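Local structure of Emp46p (2A6V) at residues Arg41-Gly52 against Ala201-Ile212; Lys82-Lys90 against Thr98-Lys106. The protein acts as a calcium-independent cargo receptor of yeast, with a lectin-type carbohydrate recognition domain, and is involved in the secretion of glycoproteins. All coordinates share one frame; numbering follows the deposited sequence.

Contact 1 of 2, residues Arg41-Gly52 against Ala201-Ile212; sequences RFVLTPGKNTKG and AINDASKESFEI
Asn203 and Thr45 carry most of the polar bonding between the loops of Arg41-Gly52 and Ala201-Ile212. The Asn203 amide works at both ends: ND2 donates to Gly47 O (2.9 Å), which lies in the amide plane, while OD1 accepts from Thr50 N at 2.9 Å. Its CG sits between backbone N and carbonyl carbon (chi1 72°), which turns the amide into the 45-50 loop. Thr50 OG1 reaches Gly47 O from the carbonyl face opposite to that used by Asn203. Thr45 OG1 donates to Glu208 O and receives Phe210 N in a nearly straight bond (3.1 Å, 173°), lying at the edge of the Phe210 ring. Glu208 O also takes the second N-H of Asn203 ND2, so two side chains from different segments grip one carbonyl. At the start of strand 41-43, Arg41 NE meets Glu211 OE1 at 2.9 Å. The carboxylate oxygen lies in the guanidinium plane, yet the donor comes from above the carboxylate plane, the two planes standing 60° apart. Ser209 OG helps to fix the carboxylate rotation through the anti lone pair of Glu211 OE2 (2.7 Å), and Arg73 adds a second salt bridge to OE1. On the inner side, Leu44 CD1 touches Ile212 CG1 (3.8 Å) and Ala201 CB, with Leu54 and Leu85 around them. Backbone ladders bracket these loops: Phe42 pairs with Ile212 and Gly52 with Ala201, both as antiparallel hydrogen-bonded pairs. Strands 41-43 and 209-218 belong to one sheet, 51-56 and 196-202 to the other. The 44-50 and 203-208 connections, clasped side by side, thus join the two sheets at one end of these strands in the beta sandwich of a legume-like lectin.

Contact 2 of 2, residues Lys82-Lys90 against Thr98-Lys106; sequences KGGLAFWLK and TELFGGSSK
Leu100 meets Trp88 at the rim of the indole: Leu100 CD2 lies 3.7 Å from Trp88 CH2, and CG sits in the ring plane. Leu100 O is also at that edge, 3.5 Å from Trp88 CZ2, while accepting the backbone N-H of Gly103 within its own turn. Next, the Phe101 ring lies against the start of strand 84-90. Its CG is anti to the carbonyl carbon (chi1 -65°), which brings CD1 to 3.8 Å from Gly84 CA, with Gly84 N at the ring edge. Gly84, without a side chain, lets the ring come this close; Phe101 CB rests on Ala86 CB. Gly103 passes obliquely by the indole, and its O is joined to Lys90 NZ through one water. Ser104 follows with CB over the six-membered ring of Trp88, 3.8 Å from the centroid and 28° off the normal, a CH-pi contact. Its OG takes a bond from Lys90 NZ (2.7 Å) and gives one to Ser105 O, in the carbonyl plane on a lone pair, so two bonds hold the hydroxyl. Outside, Ser200 OG bonds to Trp88 NE1 and Phe101 O. Backbone bonds from Leu100 N to Ser104 O and from Gly103 N to Leu100 O close this compact loop, which folds back over a central strand of the lectin sandwich.

The centres of contact 1 and contact 2 lie about 13 Å apart, and they share one seven-stranded antiparallel sheet, in which strands 196-202 and 84-90 are neighbours. Along the chain contact 2 is nested: both its segments fall between Gly52 and Ala201, the ends that contact 1 brings together. The two contacts also touch directly. Ile202 O lies 3.0 Å from Gly84 N, a probable backbone bond of the sheet; Lys51 NZ probably bonds to Thr98 OG1; and Leu44 CD1 packs on Leu85 CD1 at 3.6 Å. Contact 1 therefore joins the two sheets where the chain passes from one to the other, while contact 2 lays a loop over the shared sheet, with the side chain of Phe101 about 7 Å from that of Tyr128, a potassium ligand.

Contact 1 of 2, residues Arg41-Gly52 against Ala201-Ile212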
loop_
_atom_site.group_PDB
_atom_site.type_symbol
_atom_site.label_atom_id
_atom_site.label_comp_id
_atom_site.label_asym_id
_atom_site.label_seq_id
_atom_site.Cartn_x
_atom_site.Cartn_y
_atom_site.Cartn_z
ATOM N N ARG A 41 -6.391 -10.321 11.562
ATOM C CA ARG A 41 -5.718 -9.357 10.676
ATOM C C ARG A 41 -4.311 -9.789 10.353
ATOM O O ARG A 41 -3.721 -10.661 11.029
ATOM C CB ARG A 41 -5.766 -7.936 11.255
ATOM C CG ARG A 41 -4.665 -7.503 12.186
ATOM C CD ARG A 41 -4.500 -8.333 13.425
ATOM N NE ARG A 41 -3.559 -7.781 14.401
ATOM C CZ ARG A 41 -3.215 -8.379 15.517
ATOM N NH1 ARG A 41 -3.645 -9.603 15.786
ATOM N NH2 ARG A 41 -2.404 -7.768 16.362
ATOM N N PHE A 42 -3.774 -9.241 9.269
ATOM C CA PHE A 42 -2.397 -9.498 8.924
ATOM C C PHE A 42 -1.467 -8.570 9.681
ATOM O O PHE A 42 -1.708 -7.379 9.764
ATOM C CB PHE A 42 -2.155 -9.312 7.434
ATOM C CG PHE A 42 -2.631 -10.446 6.571
ATOM C CD1 PHE A 42 -2.039 -11.695 6.648
ATOM C CD2 PHE A 42 -3.657 -10.258 5.657
ATOM C CE1 PHE A 42 -2.490 -12.742 5.812
ATOM C CE2 PHE A 42 -4.082 -11.288 4.811
ATOM C CZ PHE A 42 -3.504 -12.510 4.895
ATOM N N VAL A 43 -0.432 -9.131 10.270
ATOM C CA VAL A 43 0.626 -8.367 10.887
ATOM C C VAL A 43 1.814 -8.486 9.926
ATOM O O VAL A 43 2.396 -9.575 9.760
ATOM C CB VAL A 43 0.981 -8.889 12.286
ATOM C CG1 VAL A 43 2.134 -8.067 12.878
ATOM C CG2 VAL A 43 -0.254 -8.863 13.196
ATOM N N LEU A 44 2.138 -7.390 9.253
ATOM C CA LEU A 44 3.215 -7.378 8.273
ATOM C C LEU A 44 4.560 -7.502 8.946
ATOM O O LEU A 44 5.445 -8.166 8.403
ATOM C CB LEU A 44 3.168 -6.081 7.444
ATOM C CG LEU A 44 1.965 -5.897 6.520
ATOM C CD1 LEU A 44 1.892 -4.452 6.029
ATOM C CD2 LEU A 44 2.024 -6.831 5.324
ATOM N N THR A 45 4.718 -6.897 10.129
ATOM C CA THR A 45 6.012 -6.811 10.814
ATOM C C THR A 45 5.923 -7.254 12.278
ATOM O O THR A 45 6.016 -6.422 13.193
ATOM C CB THR A 45 6.567 -5.382 10.738
ATOM O OG1 THR A 45 5.627 -4.442 11.268
ATOM C CG2 THR A 45 6.777 -4.967 9.300
ATOM N N PRO A 46 5.716 -8.550 12.495
ATOM C CA PRO A 46 5.442 -9.068 13.843
ATOM C C PRO A 46 6.606 -9.131 14.826
ATOM O O PRO A 46 6.378 -9.329 16.025
ATOM C CB PRO A 46 4.948 -10.485 13.564
ATOM C CG PRO A 46 5.575 -10.874 12.279
ATOM C CD PRO A 46 5.626 -9.601 11.475
ATOM N N GLY A 47 7.815 -9.023 14.323
ATOM C CA GLY A 47 9.007 -9.101 15.154
ATOM C C GLY A 47 9.914 -7.900 15.008
ATOM O O GLY A 47 9.718 -7.055 14.144
ATOM N N LYS A 48 10.943 -7.857 15.843
ATOM C CA LYS A 48 11.962 -6.825 15.745
ATOM C C LYS A 48 12.669 -6.950 14.404
ATOM O O LYS A 48 13.110 -8.057 14.020
ATOM C CB LYS A 48 12.969 -7.016 16.898
ATOM C CG LYS A 48 12.366 -6.817 18.249
ATOM C CD LYS A 48 13.269 -7.338 19.376
ATOM C CE LYS A 48 14.278 -6.330 19.845
ATOM N NZ LYS A 48 15.025 -6.843 21.061
ATOM N N ASN A 49 12.790 -5.833 13.687
ATOM C CA ASN A 49 13.511 -5.795 12.409
ATOM C C ASN A 49 12.992 -6.810 11.414
ATOM O O ASN A 49 13.777 -7.569 10.828
ATOM C CB ASN A 49 15.030 -5.989 12.644
ATOM C CG ASN A 49 15.688 -4.773 13.231
ATOM O OD1 ASN A 49 15.630 -3.700 12.656
ATOM N ND2 ASN A 49 16.369 -4.943 14.357
ATOM N N THR A 50 11.676 -6.827 11.226
ATOM C CA THR A 50 11.029 -7.694 10.247
ATOM C C THR A 50 10.426 -6.900 9.099
ATOM O O THR A 50 10.110 -5.715 9.257
ATOM C CB THR A 50 9.933 -8.568 10.886
ATOM O OG1 THR A 50 9.012 -7.771 11.640
ATOM C CG2 THR A 50 10.506 -9.576 11.874
ATOM N N LYS A 51 10.262 -7.586 7.971
ATOM C CA LYS A 51 9.622 -7.108 6.749
ATOM C C LYS A 51 8.456 -8.030 6.469
ATOM O O LYS A 51 8.485 -9.214 6.812
ATOM C CB LYS A 51 10.563 -7.265 5.553
ATOM C CG LYS A 51 11.633 -6.254 5.367
ATOM C CD LYS A 51 12.571 -6.667 4.216
ATOM C CE LYS A 51 13.687 -5.618 4.095
ATOM N NZ LYS A 51 14.692 -5.760 2.977
ATOM N N GLY A 52 7.442 -7.528 5.799
ATOM C CA GLY A 52 6.362 -8.360 5.298
ATOM C C GLY A 52 5.608 -7.672 4.195
ATOM O O GLY A 52 5.643 -6.443 4.107
ATOM N N ALA A 201 5.738 -3.514 4.445
ATOM C CA ALA A 201 6.241 -2.699 5.526
ATOM C C ALA A 201 7.515 -3.271 6.066
ATOM O O ALA A 201 7.825 -4.437 5.849
ATOM C CB ALA A 201 5.214 -2.577 6.631
ATOM N N ILE A 202 8.264 -2.433 6.760
ATOM C CA ILE A 202 9.438 -2.842 7.502
ATOM C C ILE A 202 9.476 -2.012 8.789
ATOM O O ILE A 202 9.106 -0.843 8.797
ATOM C CB ILE A 202 10.717 -2.643 6.647
ATOM C CG1 ILE A 202 11.936 -3.242 7.354
ATOM C CG2 ILE A 202 10.955 -1.163 6.300
ATOM C CD1 ILE A 202 13.205 -3.132 6.511
ATOM N N ASN A 203 9.892 -2.634 9.883
ATOM C CA ASN A 203 10.051 -1.959 11.150
ATOM C C ASN A 203 11.517 -2.036 11.595
ATOM O O ASN A 203 12.406 -2.304 10.780
ATOM C CB ASN A 203 9.061 -2.517 12.186
ATOM C CG ASN A 203 9.425 -3.903 12.661
ATOM O OD1 ASN A 203 10.418 -4.469 12.224
ATOM N ND2 ASN A 203 8.600 -4.466 13.569
ATOM N N ASP A 204 11.764 -1.755 12.874
ATOM C CA ASP A 204 13.093 -1.850 13.472
ATOM C C ASP A 204 12.961 -2.538 14.826
ATOM O O ASP A 204 11.954 -3.208 15.089
ATOM C CB ASP A 204 13.810 -0.478 13.486
ATOM C CG ASP A 204 13.161 0.558 14.385
ATOM O OD1 ASP A 204 12.415 0.186 15.297
ATOM O OD2 ASP A 204 13.375 1.800 14.228
ATOM N N ALA A 205 13.981 -2.411 15.669
ATOM C CA ALA A 205 13.983 -3.134 16.924
ATOM C C ALA A 205 12.932 -2.670 17.915
ATOM O O ALA A 205 12.674 -3.373 18.891
ATOM C CB ALA A 205 15.379 -3.080 17.581
ATOM N N SER A 206 12.338 -1.504 17.678
ATOM C CA SER A 206 11.240 -1.006 18.512
ATOM C C SER A 206 9.916 -1.733 18.241
ATOM O O SER A 206 8.948 -1.535 18.959
ATOM C CB SER A 206 11.061 0.504 18.323
ATOM O OG SER A 206 12.273 1.216 18.551
ATOM N N LYS A 207 9.863 -2.543 17.185
ATOM C CA LYS A 207 8.784 -3.511 16.977
ATOM C C LYS A 207 7.446 -2.877 16.612
ATOM O O LYS A 207 6.393 -3.415 16.928
ATOM C CB LYS A 207 8.627 -4.425 18.204
ATOM C CG LYS A 207 8.534 -5.908 17.860
ATOM C CD LYS A 207 8.130 -6.755 19.082
ATOM C CE LYS A 207 7.050 -7.783 18.762
ATOM N NZ LYS A 207 5.753 -7.210 18.259
ATOM N N GLU A 208 7.487 -1.748 15.903
ATOM C CA GLU A 208 6.266 -1.180 15.329
ATOM C C GLU A 208 5.488 -2.264 14.578
ATOM O O GLU A 208 6.048 -3.007 13.773
ATOM C CB GLU A 208 6.595 -0.026 14.361
ATOM C CG GLU A 208 5.379 0.784 13.961
ATOM C CD GLU A 208 5.708 2.157 13.349
ATOM O OE1 GLU A 208 6.892 2.503 13.114
ATOM O OE2 GLU A 208 4.749 2.908 13.115
ATOM N N SER A 209 4.192 -2.364 14.841
ATOM C CA SER A 209 3.379 -3.411 14.242
ATOM C C SER A 209 2.509 -2.820 13.141
ATOM O O SER A 209 1.456 -2.230 13.411
ATOM C CB SER A 209 2.524 -4.113 15.303
ATOM O OG SER A 209 1.878 -5.238 14.714
ATOM N N PHE A 210 2.952 -2.981 11.907
ATOM C CA PHE A 210 2.175 -2.556 10.749
ATOM C C PHE A 210 1.227 -3.662 10.361
ATOM O O PHE A 210 1.653 -4.790 10.122
ATOM C CB PHE A 210 3.097 -2.206 9.578
ATOM C CG PHE A 210 3.955 -0.989 9.827
ATOM C CD1 PHE A 210 3.390 0.278 9.812
ATOM C CD2 PHE A 210 5.305 -1.113 10.084
ATOM C CE1 PHE A 210 4.162 1.405 10.005
ATOM C CE2 PHE A 210 6.087 0.031 10.302
ATOM C CZ PHE A 210 5.489 1.283 10.254
ATOM N N GLU A 211 -0.053 -3.334 10.286
ATOM C CA GLU A 211 -1.123 -4.335 10.169
ATOM C C GLU A 211 -2.109 -3.983 9.082
ATOM O O GLU A 211 -2.433 -2.810 8.895
ATOM C CB GLU A 211 -1.850 -4.493 11.490
ATOM C CG GLU A 211 -0.902 -4.681 12.659
ATOM C CD GLU A 211 -1.567 -4.974 13.982
ATOM O OE1 GLU A 211 -2.813 -5.010 14.038
ATOM O OE2 GLU A 211 -0.841 -5.184 14.969
ATOM N N ILE A 212 -2.608 -5.002 8.376
ATOM C CA ILE A 212 -3.636 -4.855 7.349
ATOM C C ILE A 212 -4.906 -5.579 7.834
ATOM O O ILE A 212 -4.882 -6.799 8.057
ATOM C CB ILE A 212 -3.162 -5.423 5.995
ATOM C CG1 ILE A 212 -1.879 -4.711 5.518
ATOM C CG2 ILE A 212 -4.244 -5.321 4.970
ATOM C CD1 ILE A 212 -2.032 -3.228 5.192
HETATM O O HOH W 1 -1.621 -5.197 17.463
HETATM O O HOH W 2 5.672 -5.894 15.937
HETATM O O HOH W 3 16.826 -1.711 14.896
#

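Contact 2 of 2, residues Lys82-Lys90 against Thr98-Lys106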
loop_
_atom_site.group_PDB
_atom_site.type_symbol
_atom_site.label_atom_id
_atom_site.label_comp_id
_atom_site.label_asym_id
_atom_site.label_seq_id
_atom_site.Cartn_x
_atom_site.Cartn_y
_atom_site.Cartn_z
ATOM N N LYS A 82 12.977 4.693 11.007
ATOM C CA LYS A 82 12.939 4.737 9.549
ATOM C C LYS A 82 11.974 3.713 8.972
ATOM O O LYS A 82 11.797 3.627 7.762
ATOM C CB LYS A 82 14.346 4.526 8.984
ATOM C CG LYS A 82 15.250 5.760 9.208
ATOM C CD LYS A 82 14.788 6.953 8.353
ATOM C CE LYS A 82 15.582 8.205 8.630
ATOM N NZ LYS A 82 14.947 9.417 8.067
ATOM N N GLY A 83 11.309 2.955 9.842
ATOM C CA GLY A 83 10.320 2.000 9.390
ATOM C C GLY A 83 9.129 2.689 8.782
ATOM O O GLY A 83 8.869 3.857 9.033
ATOM N N GLY A 84 8.389 1.962 7.967
ATOM C CA GLY A 84 7.238 2.528 7.306
ATOM C C GLY A 84 6.418 1.495 6.578
ATOM O O GLY A 84 6.817 0.330 6.485
ATOM N N LEU A 85 5.276 1.941 6.047
ATOM C CA LEU A 85 4.247 1.139 5.411
ATOM C C LEU A 85 3.938 1.713 4.029
ATOM O O LEU A 85 3.615 2.899 3.885
ATOM C CB LEU A 85 3.007 1.157 6.291
ATOM C CG LEU A 85 1.715 0.616 5.694
ATOM C CD1 LEU A 85 1.755 -0.868 5.398
ATOM C CD2 LEU A 85 0.551 0.892 6.656
ATOM N N ALA A 86 4.068 0.891 3.004
ATOM C CA ALA A 86 3.910 1.295 1.605
ATOM C C ALA A 86 2.751 0.599 0.932
ATOM O O ALA A 86 2.491 -0.585 1.196
ATOM C CB ALA A 86 5.205 1.054 0.824
ATOM N N PHE A 87 2.067 1.323 0.053
ATOM C CA PHE A 87 1.038 0.781 -0.817
ATOM C C PHE A 87 1.484 1.001 -2.240
ATOM O O PHE A 87 1.855 2.122 -2.584
ATOM C CB PHE A 87 -0.294 1.460 -0.532
ATOM C CG PHE A 87 -0.752 1.237 0.862
ATOM C CD1 PHE A 87 -1.421 0.070 1.199
ATOM C CD2 PHE A 87 -0.500 2.170 1.855
ATOM C CE1 PHE A 87 -1.819 -0.152 2.500
ATOM C CE2 PHE A 87 -0.898 1.945 3.147
ATOM C CZ PHE A 87 -1.563 0.774 3.478
ATOM N N TRP A 88 1.403 -0.042 -3.054
ATOM C CA TRP A 88 2.046 -0.079 -4.347
ATOM C C TRP A 88 1.056 -0.329 -5.476
ATOM O O TRP A 88 0.132 -1.159 -5.347
ATOM C CB TRP A 88 3.044 -1.223 -4.402
ATOM C CG TRP A 88 4.095 -1.231 -3.365
ATOM C CD1 TRP A 88 4.033 -1.869 -2.172
ATOM C CD2 TRP A 88 5.382 -0.599 -3.416
ATOM N NE1 TRP A 88 5.193 -1.674 -1.465
ATOM C CE2 TRP A 88 6.038 -0.894 -2.210
ATOM C CE3 TRP A 88 6.053 0.179 -4.369
ATOM C CZ2 TRP A 88 7.335 -0.447 -1.927
ATOM C CZ3 TRP A 88 7.342 0.638 -4.073
ATOM C CH2 TRP A 88 7.956 0.318 -2.861
ATOM N N LEU A 89 1.274 0.375 -6.575
ATOM C CA LEU A 89 0.740 0.018 -7.883
ATOM C C LEU A 89 1.956 -0.023 -8.805
ATOM O O LEU A 89 2.572 1.016 -9.026
ATOM C CB LEU A 89 -0.266 1.070 -8.376
ATOM C CG LEU A 89 -1.514 1.328 -7.547
ATOM C CD1 LEU A 89 -2.413 2.312 -8.287
ATOM C CD2 LEU A 89 -2.280 0.067 -7.272
ATOM N N LYS A 90 2.339 -1.195 -9.301
ATOM C CA LYS A 90 3.581 -1.333 -10.080
ATOM C C LYS A 90 3.339 -2.032 -11.420
ATOM O O LYS A 90 2.465 -2.876 -11.535
ATOM C CB LYS A 90 4.612 -2.117 -9.270
ATOM C CG LYS A 90 5.079 -1.399 -8.012
ATOM C CD LYS A 90 6.521 -1.709 -7.584
ATOM C CE LYS A 90 6.863 -3.170 -7.702
ATOM N NZ LYS A 90 8.253 -3.425 -7.280
ATOM N N THR A 98 13.428 -6.414 -1.870
ATOM C CA THR A 98 12.592 -5.811 -0.830
ATOM C C THR A 98 13.295 -4.632 -0.173
ATOM O O THR A 98 13.008 -4.294 0.983
ATOM C CB THR A 98 12.269 -6.846 0.247
ATOM O OG1 THR A 98 13.497 -7.372 0.786
ATOM C CG2 THR A 98 11.520 -8.047 -0.337
ATOM N N GLU A 99 14.221 -4.012 -0.896
ATOM C CA GLU A 99 15.095 -2.976 -0.329
ATOM C C GLU A 99 14.331 -1.718 0.034
ATOM O O GLU A 99 14.710 -1.008 0.948
ATOM C CB GLU A 99 16.281 -2.690 -1.282
ATOM C CG GLU A 99 17.267 -1.581 -0.890
ATOM C CD GLU A 99 18.106 -1.879 0.344
ATOM O OE1 GLU A 99 17.945 -2.948 0.952
ATOM O OE2 GLU A 99 18.908 -0.991 0.704
ATOM N N LEU A 100 13.223 -1.471 -0.657
ATOM C CA LEU A 100 12.391 -0.308 -0.405
ATOM C C LEU A 100 11.119 -0.700 0.373
ATOM O O LEU A 100 10.217 -1.348 -0.155
ATOM C CB LEU A 100 12.035 0.345 -1.747
ATOM C CG LEU A 100 11.391 1.722 -1.700
ATOM C CD1 LEU A 100 12.214 2.746 -0.911
ATOM C CD2 LEU A 100 11.155 2.200 -3.132
ATOM N N PHE A 101 11.094 -0.345 1.654
ATOM C CA PHE A 101 9.978 -0.635 2.574
ATOM C C PHE A 101 9.445 -2.049 2.540
ATOM O O PHE A 101 8.257 -2.292 2.617
ATOM C CB PHE A 101 8.918 0.481 2.465
ATOM C CG PHE A 101 9.456 1.789 2.925
ATOM C CD1 PHE A 101 9.528 2.063 4.268
ATOM C CD2 PHE A 101 10.016 2.695 2.008
ATOM C CE1 PHE A 101 10.079 3.232 4.728
ATOM C CE2 PHE A 101 10.595 3.856 2.453
ATOM C CZ PHE A 101 10.621 4.136 3.827
ATOM N N GLY A 102 10.369 -3.000 2.424
ATOM C CA GLY A 102 10.037 -4.407 2.397
ATOM C C GLY A 102 9.302 -4.884 1.155
ATOM O O GLY A 102 8.808 -6.007 1.121
ATOM N N GLY A 103 9.227 -4.063 0.130
ATOM C CA GLY A 103 8.307 -4.319 -0.954
ATOM C C GLY A 103 8.830 -4.323 -2.377
ATOM O O GLY A 103 8.217 -4.942 -3.248
ATOM N N SER A 104 9.921 -3.619 -2.621
ATOM C CA SER A 104 10.370 -3.366 -3.988
ATOM C C SER A 104 11.861 -3.064 -4.035
ATOM O O SER A 104 12.462 -2.635 -3.056
ATOM C CB SER A 104 9.603 -2.150 -4.523
ATOM O OG SER A 104 9.942 -1.853 -5.875
ATOM N N SER A 105 12.455 -3.229 -5.211
ATOM C CA SER A 105 13.707 -2.575 -5.540
ATOM C C SER A 105 13.546 -1.059 -5.451
ATOM O O SER A 105 12.449 -0.527 -5.651
ATOM C CB SER A 105 14.085 -2.949 -6.977
ATOM O OG SER A 105 15.208 -2.246 -7.413
ATOM N N LYS A 106 14.630 -0.350 -5.184
ATOM C CA LYS A 106 14.649 1.098 -5.271
ATOM C C LYS A 106 14.323 1.550 -6.697
ATOM O O LYS A 106 13.770 2.636 -6.913
ATOM C CB LYS A 106 16.014 1.648 -4.848
ATOM C CG LYS A 106 16.286 1.492 -3.359
ATOM C CD LYS A 106 17.437 2.368 -2.852
ATOM C CE LYS A 106 18.785 1.869 -3.305
ATOM N NZ LYS A 106 19.896 2.591 -2.613
HETATM O O HOH W 4 7.952 -5.676 -5.881
#